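Long-range contacts in putative enoyl-CoA hydratase/isomerase (Bordetella parapertussis, PDB 3ISA), which probably acts on acyl-CoA thioesters as a hydratase or isomerase of the crotonase superfamily, its exact substrate being unknown: residues Trp18-Ser23 with Leu54-Ala59; Arg83-Glu88 with Ala219-Leu224; Leu136-Val141 with Ala235-Tyr240; Arg146-Val151 with Leu212-Asp217. All blocks are in the same frame, centred on the assembly; numbering follows the deposited sequence.

Contact 1 (Trp18-Ser23 with Leu54-Ala59); sequences WTFTLS and LVFAGA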
# COMPACT_ATOMS: atom_id res chain seq x y z
N TRP D 18 -13.91 -32.58 1.46
CA TRP D 18 -13.91 -33.10 0.10
C TRP D 18 -12.49 -33.46 -0.25
O TRP D 18 -11.55 -32.69 0.04
CB TRP D 18 -14.41 -32.07 -0.92
CG TRP D 18 -15.89 -31.83 -0.92
CD1 TRP D 18 -16.80 -32.18 0.04
CD2 TRP D 18 -16.63 -31.15 -1.94
NE1 TRP D 18 -18.07 -31.76 -0.33
CE2 TRP D 18 -17.99 -31.13 -1.54
CE3 TRP D 18 -16.27 -30.56 -3.17
CZ2 TRP D 18 -18.99 -30.52 -2.31
CZ3 TRP D 18 -17.27 -29.95 -3.94
CH2 TRP D 18 -18.62 -29.94 -3.51
N THR D 19 -12.31 -34.62 -0.86
CA THR D 19 -11.00 -35.03 -1.32
C THR D 19 -10.95 -34.98 -2.85
O THR D 19 -11.73 -35.65 -3.54
CB THR D 19 -10.63 -36.44 -0.79
OG1 THR D 19 -10.71 -36.43 0.64
CG2 THR D 19 -9.22 -36.87 -1.25
N PHE D 20 -10.03 -34.17 -3.35
CA PHE D 20 -9.78 -34.00 -4.77
C PHE D 20 -8.58 -34.86 -5.16
O PHE D 20 -7.43 -34.52 -4.87
CB PHE D 20 -9.46 -32.53 -5.07
CG PHE D 20 -10.59 -31.58 -4.79
CD1 PHE D 20 -11.50 -31.26 -5.79
CD2 PHE D 20 -10.74 -30.99 -3.54
CE1 PHE D 20 -12.56 -30.37 -5.55
CE2 PHE D 20 -11.79 -30.10 -3.28
CZ PHE D 20 -12.71 -29.78 -4.30
N THR D 21 -8.85 -35.97 -5.84
CA THR D 21 -7.78 -36.84 -6.28
C THR D 21 -7.51 -36.59 -7.76
O THR D 21 -8.35 -36.90 -8.61
CB THR D 21 -8.09 -38.34 -5.99
OG1 THR D 21 -8.34 -38.52 -4.60
CG2 THR D 21 -6.93 -39.23 -6.44
N LEU D 22 -6.34 -36.02 -8.06
CA LEU D 22 -5.89 -35.88 -9.44
C LEU D 22 -5.70 -37.29 -9.97
O LEU D 22 -5.02 -38.10 -9.35
CB LEU D 22 -4.58 -35.09 -9.53
CG LEU D 22 -4.72 -33.56 -9.37
CD1 LEU D 22 -5.20 -33.14 -7.98
CD2 LEU D 22 -3.39 -32.88 -9.69
N SER D 23 -6.35 -37.57 -11.10
CA SER D 23 -6.54 -38.94 -11.56
C SER D 23 -6.15 -39.11 -13.02
O SER D 23 -6.93 -39.56 -13.86
CB SER D 23 -7.98 -39.37 -11.30
OG SER D 23 -8.26 -39.40 -9.91
N LEU D 54 -10.62 -29.06 2.34
CA LEU D 54 -10.32 -29.59 1.01
C LEU D 54 -9.02 -30.35 1.07
O LEU D 54 -7.98 -29.80 1.48
CB LEU D 54 -10.18 -28.46 -0.02
CG LEU D 54 -11.27 -27.39 -0.01
CD1 LEU D 54 -11.07 -26.37 -1.15
CD2 LEU D 54 -12.66 -28.01 -0.05
N VAL D 55 -9.07 -31.61 0.64
CA VAL D 55 -7.88 -32.45 0.57
C VAL D 55 -7.46 -32.65 -0.90
O VAL D 55 -8.29 -32.95 -1.77
CB VAL D 55 -8.11 -33.83 1.26
CG1 VAL D 55 -6.86 -34.72 1.14
CG2 VAL D 55 -8.52 -33.65 2.71
N PHE D 56 -6.17 -32.45 -1.17
CA PHE D 56 -5.61 -32.69 -2.50
C PHE D 56 -4.58 -33.83 -2.52
O PHE D 56 -3.61 -33.82 -1.76
CB PHE D 56 -4.98 -31.41 -3.05
CG PHE D 56 -5.97 -30.30 -3.26
CD1 PHE D 56 -6.58 -30.14 -4.51
CD2 PHE D 56 -6.30 -29.42 -2.22
CE1 PHE D 56 -7.50 -29.13 -4.72
CE2 PHE D 56 -7.24 -28.39 -2.42
CZ PHE D 56 -7.83 -28.25 -3.68
N ALA D 57 -4.80 -34.79 -3.42
CA ALA D 57 -3.91 -35.94 -3.52
C ALA D 57 -3.80 -36.36 -4.98
O ALA D 57 -4.56 -35.91 -5.81
CB ALA D 57 -4.43 -37.09 -2.66
N GLY D 58 -2.82 -37.22 -5.28
CA GLY D 58 -2.66 -37.72 -6.63
C GLY D 58 -2.73 -39.23 -6.67
O GLY D 58 -2.15 -39.89 -5.81
N ALA D 59 -3.46 -39.77 -7.64
CA ALA D 59 -3.48 -41.22 -7.93
C ALA D 59 -2.16 -41.67 -8.56
O ALA D 59 -1.49 -40.89 -9.21
CB ALA D 59 -4.64 -41.56 -8.88
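Trp18 to Leu22 run parallel to Leu54 to Gly58 in register, the strand axes 4.5 Å apart at their closest and turned by 22°. Trp18, Phe20 and Leu22 offer their backbone groups to Val55, Ala57 and Ala59 in the zigzag of a parallel ladder. Trp18 O receives Val55 N at 2.8 Å, nearly straight, and at the far end Leu22 O receives Ala59 N at 2.9 Å; between them Val55 O, Phe20 O and Ala57 O each take one N-H.

The two strands are the arms of a beta-alpha-beta unit whose helix, 33-48, covers Trp18 and Leu54; strand 9-13 continues the sheet beyond Trp18-Leu22, pairing antiparallel. Phe20 and Phe56 stand side by side on the face that also carries Leu54. Alike in both side-chain torsions (chi1 -64° in each), their rings lie only 12° from parallel but slid apart, with Phe20 CD2 over the rim of the Phe56 ring. Leu54 CD2 meets the edge of the Phe20 ring at CE2, 3.9 Å away. On the other face Thr19 lies alongside Val55, its OG1 3.7 Å from Val55 CB, and Thr21 CG2 comes within 3.7 Å of Ala59 N.

Contact 2 (Arg83-Glu88 with Ala219-Leu224); sequences RMVRIE and ADLAAL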
# COMPACT_ATOMS: atom_id res chain seq x y z
N ARG D 83 -4.19 -21.47 -20.72
CA ARG D 83 -4.03 -22.58 -19.80
C ARG D 83 -3.20 -22.20 -18.54
O ARG D 83 -3.52 -22.61 -17.42
CB ARG D 83 -3.46 -23.81 -20.52
CG ARG D 83 -4.47 -24.49 -21.46
CD ARG D 83 -3.79 -25.61 -22.26
NE ARG D 83 -3.21 -26.62 -21.37
CZ ARG D 83 -2.32 -27.53 -21.74
NH1 ARG D 83 -1.88 -27.55 -22.99
NH2 ARG D 83 -1.85 -28.40 -20.85
N MET D 84 -2.14 -21.42 -18.73
CA MET D 84 -1.35 -20.92 -17.60
C MET D 84 -2.13 -19.93 -16.72
O MET D 84 -2.06 -19.99 -15.49
CB MET D 84 -0.04 -20.30 -18.11
CG MET D 84 1.02 -21.35 -18.51
SD MET D 84 1.55 -22.49 -17.21
CE MET D 84 2.91 -23.22 -18.15
N VAL D 85 -2.90 -19.03 -17.34
CA VAL D 85 -3.76 -18.11 -16.61
C VAL D 85 -4.80 -18.84 -15.78
O VAL D 85 -4.97 -18.52 -14.60
CB VAL D 85 -4.40 -17.05 -17.58
CG1 VAL D 85 -5.53 -16.30 -16.89
CG2 VAL D 85 -3.31 -16.09 -18.07
N ARG D 86 -5.44 -19.85 -16.37
CA ARG D 86 -6.42 -20.65 -15.64
C ARG D 86 -5.77 -21.42 -14.48
O ARG D 86 -6.37 -21.54 -13.41
CB ARG D 86 -7.22 -21.55 -16.60
CG ARG D 86 -8.09 -20.78 -17.65
CD ARG D 86 -9.18 -19.92 -17.01
NE ARG D 86 -10.30 -20.74 -16.54
CZ ARG D 86 -11.27 -20.31 -15.73
NH1 ARG D 86 -11.24 -19.06 -15.27
NH2 ARG D 86 -12.25 -21.13 -15.37
N ILE D 87 -4.56 -21.94 -14.68
CA ILE D 87 -3.79 -22.54 -13.58
C ILE D 87 -3.58 -21.51 -12.45
O ILE D 87 -3.89 -21.80 -11.30
CB ILE D 87 -2.44 -23.15 -14.08
CG1 ILE D 87 -2.72 -24.45 -14.86
CG2 ILE D 87 -1.51 -23.46 -12.90
CD1 ILE D 87 -1.53 -24.97 -15.68
N GLU D 88 -3.11 -20.31 -12.77
CA GLU D 88 -2.91 -19.30 -11.71
C GLU D 88 -4.23 -18.91 -11.03
O GLU D 88 -4.26 -18.70 -9.82
CB GLU D 88 -2.17 -18.06 -12.24
CG GLU D 88 -1.90 -16.92 -11.20
CD GLU D 88 -1.05 -17.35 -9.97
OE1 GLU D 88 -0.54 -18.48 -9.92
OE2 GLU D 88 -0.91 -16.52 -9.04
N ALA D 219 -0.68 -8.82 -8.28
CA ALA D 219 0.74 -8.86 -8.65
C ALA D 219 1.14 -10.22 -9.22
O ALA D 219 1.85 -10.27 -10.22
CB ALA D 219 1.61 -8.48 -7.45
N ASP D 220 0.69 -11.30 -8.56
CA ASP D 220 0.96 -12.67 -9.04
C ASP D 220 0.39 -12.99 -10.43
O ASP D 220 1.09 -13.54 -11.30
CB ASP D 220 0.46 -13.67 -8.01
CG ASP D 220 1.32 -13.67 -6.76
OD1 ASP D 220 2.39 -13.02 -6.78
OD2 ASP D 220 0.92 -14.30 -5.77
N LEU D 221 -0.87 -12.64 -10.65
CA LEU D 221 -1.49 -12.87 -11.94
C LEU D 221 -0.85 -12.00 -13.04
O LEU D 221 -0.61 -12.49 -14.14
CB LEU D 221 -3.02 -12.70 -11.88
CG LEU D 221 -3.70 -13.12 -13.20
CD1 LEU D 221 -3.40 -14.57 -13.62
CD2 LEU D 221 -5.20 -12.90 -13.12
N ALA D 222 -0.57 -10.72 -12.73
CA ALA D 222 0.12 -9.85 -13.69
C ALA D 222 1.48 -10.43 -14.10
O ALA D 222 1.76 -10.52 -15.30
CB ALA D 222 0.29 -8.44 -13.15
N ALA D 223 2.28 -10.84 -13.12
CA ALA D 223 3.61 -11.42 -13.37
C ALA D 223 3.52 -12.69 -14.23
O ALA D 223 4.30 -12.86 -15.18
CB ALA D 223 4.34 -11.71 -12.05
N LEU D 224 2.55 -13.56 -13.92
CA LEU D 224 2.30 -14.76 -14.73
C LEU D 224 1.95 -14.39 -16.18
O LEU D 224 2.56 -14.91 -17.13
CB LEU D 224 1.21 -15.65 -14.10
CG LEU D 224 0.81 -16.99 -14.77
CD1 LEU D 224 -0.21 -16.83 -15.94
CD2 LEU D 224 2.05 -17.76 -15.27
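Glu88 and Leu221 lie alongside each other, running opposite ways, where helices 77-95 and 217-229 pack nearly antiparallel, at 163° with 10.1 Å between the axes of the two segments. This is the tight part: Glu88 CG sits 3.7 Å from Leu221 CD1, so the aliphatic half of the glutamate serves as a hydrophobic surface. One turn further along, Leu224 reaches across to the opposing backbone, its CD1 3.7 Å from Met84 O and 3.8 Å from Val85 CG2; Leu224 is modelled in two conformers, and these last contacts hold for one of them. Met84 contributes little more than its CB, because the rest of its chain bends off to pack on Phe67 and Leu140.

The packing is looser where Val85 CG1 and Leu221 CD1 stand 4.3 Å apart. That side does not end at solvent: Ala229 and Arg226 of a second subunit pack on Val85 and Leu221 respectively, so the helix pair also forms part of the subunit interface.

At the polar end Glu88 CG lies anti to the backbone N (chi1 -180°) and the chain then bends at chi2, which swings OE2 to within 3.3 Å of Asp220 CB. The two carboxylates, their planes 75° apart, come as near as 4.4 Å between Glu88 OE2 and Asp220 OD2. Glu88 OE2 is held by Arg146 and Gln92, while Asp220 is held by Arg145 and His216. If both buried acids are ionised they would be expected to repel one another, and the surrounding basic groups probably offset most of that cost.

Contact 3 (Leu136-Val141 with Ala235-Tyr240); sequences LKFGLV and ARIRDY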
# COMPACT_ATOMS: atom_id res chain seq x y z
N LEU D 136 11.07 -21.01 -14.76
CA LEU D 136 11.91 -19.85 -15.05
C LEU D 136 12.95 -20.13 -16.15
O LEU D 136 13.36 -19.22 -16.84
CB LEU D 136 12.59 -19.32 -13.78
CG LEU D 136 11.64 -18.68 -12.73
CD1 LEU D 136 12.31 -18.61 -11.37
CD2 LEU D 136 11.21 -17.28 -13.16
N LYS D 137 13.33 -21.40 -16.33
CA LYS D 137 14.19 -21.81 -17.45
C LYS D 137 13.57 -21.51 -18.81
O LYS D 137 14.27 -21.39 -19.80
CB LYS D 137 14.50 -23.30 -17.39
CG LYS D 137 15.48 -23.70 -16.31
CD LYS D 137 16.90 -23.33 -16.70
CE LYS D 137 17.93 -23.87 -15.72
NZ LYS D 137 19.30 -23.50 -16.17
N PHE D 138 12.24 -21.42 -18.87
CA PHE D 138 11.62 -20.96 -20.10
C PHE D 138 10.85 -19.66 -19.89
O PHE D 138 9.94 -19.33 -20.66
CB PHE D 138 10.78 -22.05 -20.82
CG PHE D 138 9.70 -22.69 -19.97
CD1 PHE D 138 8.39 -22.18 -19.96
CD2 PHE D 138 9.97 -23.85 -19.23
CE1 PHE D 138 7.39 -22.80 -19.20
CE2 PHE D 138 8.98 -24.47 -18.48
CZ PHE D 138 7.69 -23.94 -18.46
N GLY D 139 11.23 -18.94 -18.83
CA GLY D 139 10.75 -17.58 -18.60
C GLY D 139 9.44 -17.48 -17.85
O GLY D 139 8.93 -16.39 -17.63
N LEU D 140 8.88 -18.62 -17.44
CA LEU D 140 7.59 -18.65 -16.73
C LEU D 140 7.69 -18.16 -15.27
O LEU D 140 8.54 -18.63 -14.51
CB LEU D 140 7.01 -20.07 -16.74
CG LEU D 140 5.60 -20.18 -16.15
CD1 LEU D 140 4.58 -19.55 -17.09
CD2 LEU D 140 5.27 -21.63 -15.84
N VAL D 141 6.83 -17.21 -14.89
CA VAL D 141 6.83 -16.71 -13.52
C VAL D 141 5.53 -17.13 -12.84
O VAL D 141 4.52 -16.41 -12.90
CB VAL D 141 7.05 -15.16 -13.46
CG1 VAL D 141 7.07 -14.67 -11.99
CG2 VAL D 141 8.35 -14.74 -14.19
N ALA D 235 8.69 -21.41 -28.30
CA ALA D 235 10.09 -21.70 -28.61
C ALA D 235 10.93 -21.89 -27.34
O ALA D 235 11.78 -22.78 -27.29
CB ALA D 235 10.70 -20.63 -29.52
N ARG D 236 10.65 -21.08 -26.31
CA ARG D 236 11.34 -21.19 -25.01
C ARG D 236 11.03 -22.54 -24.36
O ARG D 236 11.93 -23.20 -23.80
CB ARG D 236 10.93 -20.04 -24.06
CG ARG D 236 11.47 -18.65 -24.44
CD ARG D 236 11.24 -17.62 -23.33
NE ARG D 236 9.82 -17.37 -23.00
CZ ARG D 236 9.03 -16.49 -23.61
NH1 ARG D 236 9.47 -15.78 -24.65
NH2 ARG D 236 7.76 -16.34 -23.22
N ILE D 237 9.76 -22.94 -24.43
CA ILE D 237 9.35 -24.27 -23.96
C ILE D 237 10.10 -25.39 -24.71
O ILE D 237 10.67 -26.30 -24.09
CB ILE D 237 7.80 -24.43 -24.07
CG1 ILE D 237 7.08 -23.47 -23.09
CG2 ILE D 237 7.38 -25.87 -23.80
CD1 ILE D 237 5.55 -23.39 -23.27
N ARG D 238 10.11 -25.30 -26.04
CA ARG D 238 10.81 -26.25 -26.91
C ARG D 238 12.28 -26.41 -26.52
O ARG D 238 12.76 -27.53 -26.33
CB ARG D 238 10.67 -25.83 -28.38
CG ARG D 238 11.09 -26.89 -29.42
CD ARG D 238 10.88 -26.36 -30.83
NE ARG D 238 9.48 -26.03 -31.08
CZ ARG D 238 9.02 -24.81 -31.38
NH1 ARG D 238 9.86 -23.78 -31.50
NH2 ARG D 238 7.73 -24.62 -31.58
N ASP D 239 12.97 -25.27 -26.35
CA ASP D 239 14.37 -25.24 -25.94
C ASP D 239 14.60 -25.93 -24.60
O ASP D 239 15.57 -26.67 -24.44
CB ASP D 239 14.90 -23.81 -25.86
CG ASP D 239 15.07 -23.16 -27.23
OD1 ASP D 239 15.00 -23.88 -28.25
OD2 ASP D 239 15.28 -21.93 -27.28
N TYR D 240 13.71 -25.66 -23.64
CA TYR D 240 13.80 -26.25 -22.31
C TYR D 240 13.56 -27.77 -22.34
O TYR D 240 14.28 -28.53 -21.68
CB TYR D 240 12.82 -25.56 -21.33
CG TYR D 240 12.57 -26.40 -20.09
CD1 TYR D 240 13.56 -26.54 -19.11
CD2 TYR D 240 11.37 -27.09 -19.93
CE1 TYR D 240 13.35 -27.35 -17.99
CE2 TYR D 240 11.15 -27.88 -18.81
CZ TYR D 240 12.14 -28.01 -17.85
OH TYR D 240 11.89 -28.81 -16.76
O HOH W 1 14.16 -22.13 -22.57
O HOH W 2 7.67 -17.73 -20.54
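Phe138 turns its CG between its own backbone N and carbonyl carbon (chi1 55°), and Tyr240 sets CG anti to its N; together these bring the two rings against each other. They meet obliquely, planes 42° apart, with Phe138 CD2 3.6 Å from Tyr240 CD2. Phe138 CD1 lies equally near Ile237 CG1, so the phenyl ring lies between Ile237 and Tyr240, about a turn apart on the helix, and its CB rests on Arg236 O. Lys137 adds its CB against Tyr240 CD1, while its amine reaches Ala199 O of a third subunit.

The contact seats the C-terminal helix 233-241 on the loop that leads from strand 130-132 to helix 144-151 in this crotonase-family chain. Arg236 NE donates to Phe138 O at 3.1 Å. The oxygen lies in the guanidinium plane, but the bond is far from straight, 142° at the hydrogen, and enters from above the carbonyl plane. A water 2.8 Å from Phe138 O also accepts from Arg236 NH2, and the terminal nitrogens continue to Pro231 O and Gln230 O. Another water joins the backbones by donating to Lys137 O and to Arg236 O, at 2.9 Å and 2.8 Å. Gly139, with positive phi, carries the loop past the Arg236 side chain. Tyr240 OH hydrogen-bonds a glycerol, probably from the crystallisation liquor.

Contact 4 (Arg146-Val151 with Leu212-Asp217); sequences RFRDIV and LRDDHD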
# COMPACT_ATOMS: atom_id res chain seq x y z
N ARG D 146 4.25 -16.71 -3.72
CA ARG D 146 3.69 -17.67 -2.74
C ARG D 146 4.76 -18.60 -2.21
O ARG D 146 4.80 -18.87 -1.00
CB ARG D 146 2.50 -18.46 -3.30
CG ARG D 146 1.19 -17.62 -3.36
CD ARG D 146 -0.06 -18.46 -3.78
NE ARG D 146 0.18 -19.15 -5.06
CZ ARG D 146 -0.04 -18.63 -6.27
NH1 ARG D 146 -0.59 -17.43 -6.43
NH2 ARG D 146 0.26 -19.35 -7.33
N PHE D 147 5.64 -19.06 -3.09
CA PHE D 147 6.73 -19.90 -2.62
C PHE D 147 7.68 -19.11 -1.71
O PHE D 147 8.06 -19.59 -0.64
CB PHE D 147 7.45 -20.57 -3.78
CG PHE D 147 8.52 -21.55 -3.36
CD1 PHE D 147 8.18 -22.74 -2.72
CD2 PHE D 147 9.87 -21.28 -3.63
CE1 PHE D 147 9.18 -23.64 -2.34
CE2 PHE D 147 10.86 -22.17 -3.27
CZ PHE D 147 10.52 -23.35 -2.62
N ARG D 148 7.97 -17.86 -2.09
CA ARG D 148 8.73 -16.93 -1.26
C ARG D 148 8.15 -16.74 0.15
O ARG D 148 8.87 -16.82 1.14
CB ARG D 148 8.86 -15.58 -1.97
CG ARG D 148 9.59 -14.51 -1.14
CD ARG D 148 9.16 -13.15 -1.61
NE ARG D 148 7.75 -12.88 -1.31
CZ ARG D 148 7.09 -11.83 -1.79
NH1 ARG D 148 7.70 -10.96 -2.59
NH2 ARG D 148 5.81 -11.65 -1.46
N ASP D 149 6.83 -16.54 0.23
CA ASP D 149 6.11 -16.31 1.48
C ASP D 149 6.25 -17.47 2.46
O ASP D 149 6.25 -17.26 3.67
CB ASP D 149 4.64 -16.02 1.21
CG ASP D 149 4.40 -14.64 0.62
OD1 ASP D 149 5.35 -13.83 0.50
OD2 ASP D 149 3.25 -14.34 0.29
N ILE D 150 6.38 -18.68 1.91
CA ILE D 150 6.54 -19.89 2.70
C ILE D 150 7.98 -20.06 3.21
O ILE D 150 8.20 -20.18 4.42
CB ILE D 150 6.12 -21.14 1.90
CG1 ILE D 150 4.61 -21.11 1.60
CG2 ILE D 150 6.53 -22.46 2.63
CD1 ILE D 150 4.20 -22.09 0.46
N VAL D 151 8.95 -20.05 2.29
CA VAL D 151 10.33 -20.43 2.60
C VAL D 151 11.29 -19.25 2.83
O VAL D 151 12.43 -19.47 3.23
CB VAL D 151 10.93 -21.37 1.51
CG1 VAL D 151 10.08 -22.65 1.32
CG2 VAL D 151 11.09 -20.61 0.18
N LEU D 212 -5.17 -13.82 8.07
CA LEU D 212 -3.81 -14.38 8.06
C LEU D 212 -3.03 -14.24 6.75
O LEU D 212 -1.80 -14.15 6.78
CB LEU D 212 -3.82 -15.86 8.47
CG LEU D 212 -4.19 -16.18 9.93
CD1 LEU D 212 -4.29 -17.69 10.13
CD2 LEU D 212 -3.21 -15.56 10.93
N ARG D 213 -3.72 -14.24 5.62
CA ARG D 213 -3.09 -14.35 4.30
C ARG D 213 -2.45 -13.05 3.80
O ARG D 213 -3.06 -11.99 3.92
CB ARG D 213 -4.12 -14.86 3.28
CG ARG D 213 -3.59 -15.08 1.88
CD ARG D 213 -4.60 -15.81 1.02
NE ARG D 213 -4.05 -16.11 -0.29
CZ ARG D 213 -4.45 -15.56 -1.43
NH1 ARG D 213 -5.44 -14.67 -1.44
NH2 ARG D 213 -3.86 -15.90 -2.57
N ASP D 214 -1.24 -13.17 3.23
CA ASP D 214 -0.58 -12.08 2.49
C ASP D 214 -1.16 -12.09 1.07
O ASP D 214 -0.75 -12.92 0.24
CB ASP D 214 0.94 -12.32 2.45
CG ASP D 214 1.72 -11.12 1.92
OD1 ASP D 214 1.10 -10.10 1.56
OD2 ASP D 214 2.98 -11.20 1.88
N ASP D 215 -2.09 -11.20 0.78
CA ASP D 215 -2.73 -11.18 -0.52
C ASP D 215 -1.92 -10.33 -1.52
O ASP D 215 -1.91 -9.11 -1.44
CB ASP D 215 -4.18 -10.68 -0.38
CG ASP D 215 -4.88 -10.48 -1.72
OD1 ASP D 215 -4.39 -10.96 -2.76
OD2 ASP D 215 -5.96 -9.84 -1.72
N HIS D 216 -1.24 -11.00 -2.45
CA HIS D 216 -0.64 -10.33 -3.62
C HIS D 216 -1.13 -10.98 -4.92
O HIS D 216 -0.35 -11.18 -5.86
CB HIS D 216 0.90 -10.28 -3.52
CG HIS D 216 1.50 -11.49 -2.88
ND1 HIS D 216 1.56 -12.71 -3.51
CD2 HIS D 216 2.02 -11.67 -1.65
CE1 HIS D 216 2.10 -13.60 -2.69
NE2 HIS D 216 2.39 -12.99 -1.56
N ASP D 217 -2.43 -11.29 -4.96
CA ASP D 217 -3.07 -11.99 -6.10
C ASP D 217 -2.90 -11.24 -7.43
O ASP D 217 -2.54 -11.84 -8.45
CB ASP D 217 -4.56 -12.28 -5.82
CG ASP D 217 -4.78 -13.42 -4.82
OD1 ASP D 217 -3.84 -14.19 -4.53
OD2 ASP D 217 -5.93 -13.59 -4.34
O HOH W 3 -1.31 -15.22 -4.63
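Asp149 turns one carboxylate oxygen to its neighbour Arg148 and the other to His216 across the contact: OD1 is gripped side-on by Arg148 NE and NH2, the latter at 3.0 Å, both from the same face of the carboxylate, while OD2 accepts from His216 NE2 in a His-carboxylate hydrogen bond. That second bond ties helix 144-151 to the linker between helices 202-212 and 217-229, where His216 occupies the N-cap position. The oxygen lies near the imidazole plane, though the modelled 2.4 Å between NE2 and OD2 is suspiciously short and its exact length doubtful.

His216 reaches the helix because CG sits between its backbone N and carbonyl carbon (chi1 35°), and its other ring nitrogen, ND1, bonds to Asp220. With two nitrogens on OD1, Arg148 probably holds the Asp149 carboxylate in its rotation; its NH2 stays 3.7 Å from His216 NE2, the guanidinium and ring planes nearly perpendicular.

Asp214 brings a further carboxylate, nearly parallel to that of Asp149, with 3.5 Å between their OD2 atoms. Repulsion between them is probably eased by Arg148, which pairs with Asp149 and has NH2 4.4 Å from Asp214 OD2, beyond a salt bridge. Asp215 OD1 accepts Asp217 N in an Asx turn. Arg146, salt-bridged to Glu88, also links the segments through a water that accepts from its NH1 at 2.9 Å and donates to Asp217 OD1 at 2.7 Å.

How the contacts relate
Contact 1 comes first along the chain and closes before the others open; it lies in the six-stranded sheet, on the opposite side of the chain's centre from the rest. Its centre is about 22 Å from that of contact 2, with helix 77-95 following strand 53-58 in sequence. Contact 2 touches both contacts 3 and 4, each centred about 15 Å from it, but those two do not meet. Contact 4 is nested in the loops closed by contacts 2 and 3 and joined to contact 2 by the Glu88-Arg146 salt bridge, whereas contacts 2 and 3 alternate along the chain and meet where Leu224 packs on Leu140. Helix 217-229 and its preceding linker therefore serve contacts 2 and 4, and the C-terminal helices are packed against earlier parts.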